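Aspartate semialdehyde dehydrogenase (Francisella tularensis subsp. tularensis, PDB 4WOJ) probably catalyses the NADPH-dependent reductive dephosphorylation of L-aspartyl-4-phosphate to L-aspartate-semialdehyde, a step of lysine, methionine and threonine biosynthesis, and works as a homodimer. Local coordinates at residues T39-S44 with A59-Y64; T281-Q286 with A340-H345; Q179-Q184 with P271-H276. All coordinates share one frame; numbering follows the deposited sequence.

Contact 1: residues T39-S44 with A59-Y64; sequences TFFSTS and ALQDAY
Phe41 and Gln61 form a parallel bridge, CA to CA 4.8 Å, at one margin of the Rossmann-type sheet of the NAD-binding domain, where the short strand 61-62 lies outermost beside strand 36-42. Three backbone hydrogen bonds join the segments: Gln61 N to Phe40 O (3.2 Å), Ser42 N to Gln61 O, bent to 130° at its hydrogen, and Ala63 N to Ser42 O (2.6 Å). The end-to-end directions of the two segments differ by 56°. On the face carrying Phe41 and Gln61, the Phe41 ring turns its edge to the backbone beyond the bridge, CD2 lying 3.3 Å from Asp62 O, while Gln61 CB reaches the ring at CE2. The Gln61 amide stands steeply to that ring, and its NE2 approaches the methyl CG2 of Thr39. That methyl gets there because CG2 stands anti to the backbone N of Thr39, leaving OG1 beside that N (chi1 -63°). Helix 66-70 also packs on Phe41, through Gln68 and Leu69. Leu60 instead sends CD2 to Phe40 CB (3.7 Å) and CD1 to CB and OG of Ser42, and that OG is hydrogen-bonded to Arg16. At the end of the strand, Asp62 OD1 accepts from Tyr64 N in an Asx turn, met from above the carboxylate plane. The turn brings the Tyr64 ring to Thr43, whose CG2 meets its edge in plane, 3.4 Å from CE2.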
loop_
_atom_site.group_PDB
_atom_site.type_symbol
_atom_site.label_atom_id
_atom_site.label_comp_id
_atom_site.label_asym_id
_atom_site.label_seq_id
_atom_site.Cartn_x
_atom_site.Cartn_y
_atom_site.Cartn_z
ATOM N N THR B 39 12.089 28.822 -25.611
ATOM C CA THR B 39 12.057 29.999 -24.777
ATOM C C THR B 39 11.580 29.565 -23.407
ATOM O O THR B 39 10.631 28.813 -23.297
ATOM C CB THR B 39 11.135 31.065 -25.372
ATOM O OG1 THR B 39 11.661 31.475 -26.637
ATOM C CG2 THR B 39 11.012 32.263 -24.458
ATOM N N PHE B 40 12.228 30.071 -22.376
ATOM C CA PHE B 40 12.020 29.587 -21.038
ATOM C C PHE B 40 11.360 30.643 -20.180
ATOM O O PHE B 40 11.948 31.684 -19.900
ATOM C CB PHE B 40 13.359 29.115 -20.448
ATOM C CG PHE B 40 13.789 27.799 -21.011
ATOM C CD1 PHE B 40 13.243 26.614 -20.518
ATOM C CD2 PHE B 40 14.641 27.736 -22.102
ATOM C CE1 PHE B 40 13.599 25.398 -21.059
ATOM C CE2 PHE B 40 14.973 26.519 -22.661
ATOM C CZ PHE B 40 14.452 25.350 -22.130
ATOM N N PHE B 41 10.137 30.349 -19.749
ATOM C CA PHE B 41 9.324 31.295 -19.006
ATOM C C PHE B 41 9.428 31.120 -17.520
ATOM O O PHE B 41 9.719 30.037 -17.006
ATOM C CB PHE B 41 7.877 31.184 -19.412
ATOM C CG PHE B 41 7.614 31.736 -20.758
ATOM C CD1 PHE B 41 7.669 30.924 -21.868
ATOM C CD2 PHE B 41 7.351 33.089 -20.920
ATOM C CE1 PHE B 41 7.413 31.445 -23.124
ATOM C CE2 PHE B 41 7.108 33.620 -22.173
ATOM C CZ PHE B 41 7.139 32.793 -23.278
ATOM N N SER B 42 9.205 32.219 -16.821
ATOM C CA SER B 42 9.499 32.244 -15.410
ATOM C C SER B 42 8.584 33.207 -14.712
ATOM O O SER B 42 7.909 34.031 -15.337
ATOM C CB SER B 42 10.963 32.629 -15.176
ATOM O OG SER B 42 11.424 32.080 -13.962
ATOM N N THR B 43 8.534 33.050 -13.404
ATOM C CA THR B 43 7.801 33.983 -12.569
ATOM C C THR B 43 8.695 34.626 -11.538
ATOM O O THR B 43 8.208 35.111 -10.539
ATOM C CB THR B 43 6.630 33.291 -11.836
ATOM O OG1 THR B 43 5.889 32.495 -12.775
ATOM C CG2 THR B 43 5.710 34.327 -11.184
ATOM N N SER B 44 9.998 34.639 -11.739
ATOM C CA SER B 44 10.808 35.415 -10.805
ATOM C C SER B 44 11.942 36.140 -11.468
ATOM O O SER B 44 11.913 37.361 -11.582
ATOM C CB SER B 44 11.312 34.569 -9.622
ATOM O OG SER B 44 12.348 33.667 -9.969
ATOM N N ALA B 59 17.457 34.872 -22.326
ATOM C CA ALA B 59 16.906 35.380 -21.077
ATOM C C ALA B 59 15.548 34.785 -20.768
ATOM O O ALA B 59 14.779 34.451 -21.673
ATOM C CB ALA B 59 16.782 36.882 -21.150
ATOM N N LEU B 60 15.249 34.698 -19.479
ATOM C CA LEU B 60 13.945 34.206 -19.039
ATOM C C LEU B 60 12.892 35.250 -19.305
ATOM O O LEU B 60 13.041 36.393 -18.905
ATOM C CB LEU B 60 13.944 33.868 -17.553
ATOM C CG LEU B 60 14.935 32.795 -17.138
ATOM C CD1 LEU B 60 14.954 32.689 -15.626
ATOM C CD2 LEU B 60 14.583 31.475 -17.806
ATOM N N GLN B 61 11.830 34.842 -19.984
ATOM C CA GLN B 61 10.698 35.712 -20.211
ATOM C C GLN B 61 9.671 35.527 -19.098
ATOM O O GLN B 61 9.823 34.654 -18.255
ATOM C CB GLN B 61 10.144 35.484 -21.619
ATOM C CG GLN B 61 11.094 36.062 -22.664
ATOM C CD GLN B 61 10.693 35.788 -24.104
ATOM O OE1 GLN B 61 9.499 35.756 -24.468
ATOM N NE2 GLN B 61 11.701 35.585 -24.941
ATOM N N ASP B 62 8.645 36.368 -19.105
ATOM C CA ASP B 62 7.626 36.430 -18.041
ATOM C C ASP B 62 6.469 35.446 -18.293
ATOM O O ASP B 62 5.807 35.496 -19.339
ATOM C CB ASP B 62 7.103 37.876 -17.938
ATOM C CG ASP B 62 6.075 38.098 -16.810
ATOM O OD1 ASP B 62 5.808 37.203 -15.964
ATOM O OD2 ASP B 62 5.539 39.229 -16.779
ATOM N N ALA B 63 6.255 34.550 -17.325
ATOM C CA ALA B 63 5.204 33.523 -17.412
ATOM C C ALA B 63 3.832 34.151 -17.599
ATOM O O ALA B 63 3.011 33.651 -18.359
ATOM C CB ALA B 63 5.222 32.649 -16.170
ATOM N N TYR B 64 3.610 35.263 -16.909
ATOM C CA TYR B 64 2.318 35.963 -16.912
ATOM C C TYR B 64 2.178 37.023 -18.001
ATOM O O TYR B 64 1.098 37.586 -18.197
ATOM C CB TYR B 64 2.043 36.564 -15.532
ATOM C CG TYR B 64 1.841 35.485 -14.501
ATOM C CD1 TYR B 64 0.621 34.810 -14.398
ATOM C CD2 TYR B 64 2.884 35.093 -13.670
ATOM C CE1 TYR B 64 0.451 33.786 -13.480
ATOM C CE2 TYR B 64 2.719 34.082 -12.748
ATOM C CZ TYR B 64 1.510 33.431 -12.652
ATOM O OH TYR B 64 1.368 32.421 -11.719
#

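Contact 2: residues T281-Q286 with A340-H345; sequences TVKLRQ and ADDIFH
Thr281 and His345 lie side by side as a non-hydrogen-bonded pair of the antiparallel ladder between strands 275-284 and 343-351, neighbours in the mixed sheet of the dimerisation domain. Their side chains do bond: His345 ND1 donates to Thr281 OG1 (3.2 Å) almost in the imidazole plane. Both polar groups have further partners: Ser337 at His345 NE2, and Asn163 of the second subunit at Thr281 OG1, which ties this pair to the dimer interface. On the same face, the methyls Thr281 CG2 and Ile343 CG2 meet at 3.4 Å. Val282 and Phe344, a hydrogen-bonded pair (Val282 N to Phe344 O and Phe344 N to Val282 O, both 2.9 Å), point together to the other face. There Phe344 CG sits between its own N and carbonyl carbon (chi1 81°), which swings CE1 to 3.6 Å from Val282 CB; Leu284 CD2 meets the ring edge, and Ile293 and Ile297 of helix 290-298 also pack on it. Lys283 runs extended across Ile343 CG1, then bends at its last torsion (77°) to bring NZ to Asp342. Asp342 belongs to the type I turn 340-343; the salt bridge has Lys283 NZ 3.2 Å from Asp342 OD1, on the syn side and 28° out of the carboxylate plane.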
loop_
_atom_site.group_PDB
_atom_site.type_symbol
_atom_site.label_atom_id
_atom_site.label_comp_id
_atom_site.label_asym_id
_atom_site.label_seq_id
_atom_site.Cartn_x
_atom_site.Cartn_y
_atom_site.Cartn_z
ATOM N N THR B 281 -6.684 -5.810 -9.767
ATOM C CA THR B 281 -7.542 -6.984 -9.911
ATOM C C THR B 281 -8.393 -6.711 -11.121
ATOM O O THR B 281 -9.172 -5.767 -11.153
ATOM C CB THR B 281 -8.366 -7.217 -8.654
ATOM O OG1 THR B 281 -7.476 -7.350 -7.526
ATOM C CG2 THR B 281 -9.191 -8.481 -8.768
ATOM N N VAL B 282 -8.171 -7.494 -12.159
ATOM C CA VAL B 282 -8.710 -7.191 -13.484
ATOM C C VAL B 282 -9.670 -8.293 -13.891
ATOM O O VAL B 282 -9.288 -9.483 -13.854
ATOM C CB VAL B 282 -7.624 -7.107 -14.549
ATOM C CG1 VAL B 282 -8.214 -6.638 -15.852
ATOM C CG2 VAL B 282 -6.513 -6.135 -14.124
ATOM N N LYS B 283 -10.906 -7.903 -14.244
ATOM C CA LYS B 283 -11.888 -8.858 -14.760
ATOM C C LYS B 283 -11.820 -8.775 -16.269
ATOM O O LYS B 283 -11.881 -7.699 -16.835
ATOM C CB LYS B 283 -13.283 -8.529 -14.295
ATOM C CG LYS B 283 -14.315 -9.538 -14.762
ATOM C CD LYS B 283 -15.701 -9.160 -14.295
ATOM C CE LYS B 283 -16.639 -10.338 -14.358
ATOM N NZ LYS B 283 -16.400 -11.267 -13.220
ATOM N N LEU B 284 -11.668 -9.930 -16.907
ATOM C CA LEU B 284 -11.560 -10.016 -18.364
ATOM C C LEU B 284 -12.903 -10.230 -19.046
ATOM O O LEU B 284 -13.859 -10.659 -18.423
ATOM C CB LEU B 284 -10.581 -11.138 -18.749
ATOM C CG LEU B 284 -9.103 -10.916 -18.347
ATOM C CD1 LEU B 284 -8.287 -12.135 -18.677
ATOM C CD2 LEU B 284 -8.501 -9.700 -19.022
ATOM N N ARG B 285 -12.979 -9.940 -20.331
ATOM C CA ARG B 285 -14.201 -10.240 -21.081
ATOM C C ARG B 285 -14.277 -11.714 -21.479
ATOM O O ARG B 285 -15.331 -12.192 -21.840
ATOM C CB ARG B 285 -14.307 -9.398 -22.350
ATOM C CG ARG B 285 -14.380 -7.915 -22.113
ATOM C CD ARG B 285 -14.932 -7.203 -23.330
ATOM N NE ARG B 285 -14.540 -5.791 -23.355
ATOM C CZ ARG B 285 -15.082 -4.844 -22.602
ATOM N NH1 ARG B 285 -16.049 -5.137 -21.728
ATOM N NH2 ARG B 285 -14.664 -3.590 -22.729
ATOM N N GLN B 286 -13.146 -12.396 -21.456
ATOM C CA GLN B 286 -13.011 -13.788 -21.852
ATOM C C GLN B 286 -12.075 -14.456 -20.890
ATOM O O GLN B 286 -11.116 -13.839 -20.434
ATOM C CB GLN B 286 -12.290 -13.888 -23.184
ATOM C CG GLN B 286 -13.107 -13.616 -24.435
ATOM C CD GLN B 286 -12.219 -13.227 -25.603
ATOM O OE1 GLN B 286 -11.053 -13.635 -25.676
ATOM N NE2 GLN B 286 -12.756 -12.425 -26.515
ATOM N N ALA B 340 -13.061 -15.435 -9.423
ATOM C CA ALA B 340 -13.797 -15.814 -10.616
ATOM C C ALA B 340 -12.834 -16.355 -11.653
ATOM O O ALA B 340 -11.678 -15.975 -11.695
ATOM C CB ALA B 340 -14.545 -14.624 -11.165
ATOM N N ASP B 341 -13.323 -17.264 -12.490
ATOM C CA ASP B 341 -12.499 -17.851 -13.564
ATOM C C ASP B 341 -11.964 -16.811 -14.558
ATOM O O ASP B 341 -11.018 -17.095 -15.267
ATOM C CB ASP B 341 -13.264 -18.965 -14.302
ATOM C CG ASP B 341 -14.645 -18.518 -14.791
ATOM O OD1 ASP B 341 -15.281 -17.670 -14.118
ATOM O OD2 ASP B 341 -15.111 -19.029 -15.843
ATOM N N ASP B 342 -12.584 -15.629 -14.617
ATOM C CA ASP B 342 -12.153 -14.561 -15.526
ATOM C C ASP B 342 -11.352 -13.399 -14.877
ATOM O O ASP B 342 -11.048 -12.417 -15.520
ATOM C CB ASP B 342 -13.343 -14.020 -16.328
ATOM C CG ASP B 342 -14.526 -13.618 -15.465
ATOM O OD1 ASP B 342 -14.355 -13.533 -14.240
ATOM O OD2 ASP B 342 -15.642 -13.370 -16.027
ATOM N N ILE B 343 -11.016 -13.512 -13.604
ATOM C CA ILE B 343 -10.324 -12.429 -12.923
ATOM C C ILE B 343 -8.891 -12.823 -12.736
ATOM O O ILE B 343 -8.619 -13.939 -12.392
ATOM C CB ILE B 343 -10.977 -12.101 -11.556
ATOM C CG1 ILE B 343 -12.396 -11.565 -11.796
ATOM C CG2 ILE B 343 -10.109 -11.121 -10.771
ATOM C CD1 ILE B 343 -13.194 -11.343 -10.535
ATOM N N PHE B 344 -7.973 -11.925 -13.016
ATOM C CA PHE B 344 -6.556 -12.139 -12.601
ATOM C C PHE B 344 -6.064 -11.000 -11.745
ATOM O O PHE B 344 -6.654 -9.936 -11.712
ATOM C CB PHE B 344 -5.611 -12.367 -13.785
ATOM C CG PHE B 344 -5.170 -11.111 -14.482
ATOM C CD1 PHE B 344 -5.924 -10.577 -15.512
ATOM C CD2 PHE B 344 -3.929 -10.538 -14.202
ATOM C CE1 PHE B 344 -5.515 -9.448 -16.188
ATOM C CE2 PHE B 344 -3.527 -9.401 -14.862
ATOM C CZ PHE B 344 -4.321 -8.842 -15.849
ATOM N N HIS B 345 -4.998 -11.276 -11.013
ATOM C CA HIS B 345 -4.300 -10.271 -10.188
ATOM C C HIS B 345 -2.903 -10.041 -10.689
ATOM O O HIS B 345 -2.273 -10.953 -11.225
ATOM C CB HIS B 345 -4.163 -10.771 -8.760
ATOM C CG HIS B 345 -5.450 -11.245 -8.159
ATOM N ND1 HIS B 345 -6.364 -10.391 -7.577
ATOM C CD2 HIS B 345 -5.973 -12.489 -8.040
ATOM C CE1 HIS B 345 -7.384 -11.086 -7.119
ATOM N NE2 HIS B 345 -7.164 -12.361 -7.375
HETATM O O HOH W 1 -16.458 -11.814 -17.955
#

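Contact 3: residues Q179-Q184 with P271-H276; sequences QELLQQ and PSLRSH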
loop_
_atom_site.group_PDB
_atom_site.type_symbol
_atom_site.label_atom_id
_atom_site.label_comp_id
_atom_site.label_asym_id
_atom_site.label_seq_id
_atom_site.Cartn_x
_atom_site.Cartn_y
_atom_site.Cartn_z
ATOM N N GLN B 179 10.110 17.014 0.509
ATOM C CA GLN B 179 11.029 17.576 1.493
ATOM C C GLN B 179 10.464 17.359 2.880
ATOM O O GLN B 179 11.160 16.898 3.776
ATOM C CB GLN B 179 11.235 19.066 1.234
ATOM C CG GLN B 179 12.364 19.347 0.269
ATOM C CD GLN B 179 12.237 20.680 -0.444
ATOM O OE1 GLN B 179 11.443 21.540 -0.070
ATOM N NE2 GLN B 179 13.025 20.851 -1.492
ATOM N N GLU B 180 9.191 17.682 3.050
ATOM C CA GLU B 180 8.521 17.422 4.338
ATOM C C GLU B 180 8.706 15.950 4.765
ATOM O O GLU B 180 9.152 15.670 5.875
ATOM C CB GLU B 180 7.028 17.824 4.305
ATOM C CG GLU B 180 6.541 18.263 5.676
ATOM C CD GLU B 180 5.054 18.560 5.751
ATOM O OE1 GLU B 180 4.264 17.607 5.625
ATOM O OE2 GLU B 180 4.657 19.738 5.964
ATOM N N LEU B 181 8.395 15.015 3.865
ATOM C CA LEU B 181 8.459 13.595 4.196
ATOM C C LEU B 181 9.861 13.254 4.653
ATOM O O LEU B 181 10.045 12.539 5.671
ATOM C CB LEU B 181 8.023 12.698 3.017
ATOM C CG LEU B 181 8.433 11.210 3.134
ATOM C CD1 LEU B 181 7.870 10.507 4.340
ATOM C CD2 LEU B 181 8.047 10.440 1.893
ATOM N N LEU B 182 10.848 13.708 3.881
ATOM C CA LEU B 182 12.267 13.437 4.234
ATOM C C LEU B 182 12.566 13.996 5.599
ATOM O O LEU B 182 13.217 13.374 6.396
ATOM C CB LEU B 182 13.242 14.009 3.219
ATOM C CG LEU B 182 13.212 13.379 1.823
ATOM C CD1 LEU B 182 14.011 14.222 0.848
ATOM C CD2 LEU B 182 13.710 11.943 1.865
ATOM N N GLN B 183 12.021 15.156 5.884
ATOM C CA GLN B 183 12.299 15.813 7.150
ATOM C C GLN B 183 11.603 15.158 8.351
ATOM O O GLN B 183 12.215 14.925 9.398
ATOM C CB GLN B 183 11.935 17.277 7.025
ATOM C CG GLN B 183 11.738 17.971 8.337
ATOM C CD GLN B 183 12.145 19.396 8.210
ATOM O OE1 GLN B 183 11.537 20.146 7.451
ATOM N NE2 GLN B 183 13.221 19.775 8.920
ATOM N N GLN B 184 10.320 14.873 8.217
ATOM C CA GLN B 184 9.626 14.080 9.246
ATOM C C GLN B 184 10.496 12.893 9.633
ATOM O O GLN B 184 10.780 12.675 10.786
ATOM C CB GLN B 184 8.281 13.574 8.744
ATOM C CG GLN B 184 7.255 14.661 8.521
ATOM C CD GLN B 184 6.088 14.185 7.661
ATOM O OE1 GLN B 184 6.017 12.995 7.308
ATOM N NE2 GLN B 184 5.164 15.121 7.301
ATOM N N PRO B 271 4.920 6.132 2.112
ATOM C CA PRO B 271 6.195 6.794 2.253
ATOM C C PRO B 271 7.205 6.328 1.219
ATOM O O PRO B 271 8.295 5.870 1.580
ATOM C CB PRO B 271 6.666 6.396 3.676
ATOM C CG PRO B 271 5.522 5.685 4.311
ATOM C CD PRO B 271 4.711 5.155 3.195
ATOM N N SER B 272 6.822 6.446 -0.050
ATOM C CA SER B 272 7.719 6.277 -1.166
ATOM C C SER B 272 8.021 7.648 -1.737
ATOM O O SER B 272 7.288 8.589 -1.529
ATOM C CB SER B 272 7.057 5.422 -2.252
ATOM O OG SER B 272 6.965 4.091 -1.836
ATOM N N LEU B 273 9.072 7.733 -2.513
ATOM C CA LEU B 273 9.477 8.988 -3.058
ATOM C C LEU B 273 9.006 9.291 -4.490
ATOM O O LEU B 273 8.451 10.369 -4.683
ATOM C CB LEU B 273 10.968 9.126 -2.907
ATOM C CG LEU B 273 11.473 9.225 -1.441
ATOM C CD1 LEU B 273 12.999 9.125 -1.375
ATOM C CD2 LEU B 273 11.024 10.485 -0.709
ATOM N N ARG B 274 9.224 8.425 -5.485
ATOM C CA ARG B 274 8.815 8.778 -6.857
ATOM C C ARG B 274 8.175 7.699 -7.707
ATOM O O ARG B 274 7.776 7.973 -8.830
ATOM C CB ARG B 274 9.945 9.428 -7.658
ATOM C CG ARG B 274 11.329 8.855 -7.443
ATOM C CD ARG B 274 12.329 9.481 -8.392
ATOM N NE ARG B 274 11.925 9.510 -9.785
ATOM C CZ ARG B 274 12.559 10.201 -10.738
ATOM N NH1 ARG B 274 13.643 10.941 -10.434
ATOM N NH2 ARG B 274 12.123 10.160 -12.008
ATOM N N SER B 275 7.990 6.512 -7.159
ATOM C CA SER B 275 7.357 5.470 -7.890
ATOM C C SER B 275 5.972 5.088 -7.339
ATOM O O SER B 275 5.829 4.888 -6.136
ATOM C CB SER B 275 8.265 4.270 -7.923
ATOM O OG SER B 275 9.174 4.423 -8.983
ATOM N N HIS B 276 4.955 5.064 -8.215
ATOM C CA HIS B 276 3.613 4.627 -7.805
ATOM C C HIS B 276 3.504 3.163 -8.008
ATOM O O HIS B 276 3.906 2.674 -9.048
ATOM C CB HIS B 276 2.504 5.316 -8.565
ATOM C CG HIS B 276 2.350 6.764 -8.206
ATOM N ND1 HIS B 276 3.023 7.344 -7.159
ATOM C CD2 HIS B 276 1.600 7.745 -8.754
ATOM C CE1 HIS B 276 2.698 8.619 -7.077
ATOM N NE2 HIS B 276 1.840 8.889 -8.038
#
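Helix 175-191 of the dimerisation domain packs here on the loop that leads into strand 275-284, the strand on which His276, the predicted proton acceptor, lies. The contact is apolar and small, burying 176 Å² in all; Leu181 touches Pro271, Ser272 and Leu273, and Leu273 CD2 is shared with Leu182. That methyl is met by two leucines of consecutive helix positions, Leu181 CD2 and Leu182 CD2, each at 4.0 Å. The approaches differ: the Leu182 side chain crosses that of Leu273 at about a right angle, whereas Leu181 comes in at a slant. Leu181 has CG anti to its own N (chi1 163°), which carries both methyls towards the loop; CD1 reaches Pro271 CB at 4.3 Å, and CD2 also lies near Pro271 CA. Leu182 has the other common torsion, CG anti to its carbonyl carbon, and its CD2 methyl still turns in to Leu273. Ile170 continues this apolar cover on Leu181, while Arg201 of the second subunit packs on Leu182 and Leu228 of that subunit on Ser272, placing the contact beside the dimer interface. His276 itself does not touch the helix segment; its side chain packs on Cys141, the predicted thioester-forming cysteine. Against the loop backbone, Leu181 CD2 rests 4.0 Å from Ser272 O.

How the contacts relate
Contact 1 comes first along the chain and belongs to the NAD-binding domain, at the margin of its parallel sheet; contact 3 and then contact 2 close later, both in the dimerisation domain. These two share strand 275-284: contact 3 holds the loop and first residues of it, contact 2 its far end, paired with strand 343-351. Their centres are 33 Å apart, and both touch the second subunit. Contact 1 lies on the opposite side of the chain's centre from contact 2, centres about 50 Å apart, and 29 Å from contact 3. One strand therefore runs from the neighbourhood of the predicted proton acceptor to its pairing with strand 343-351.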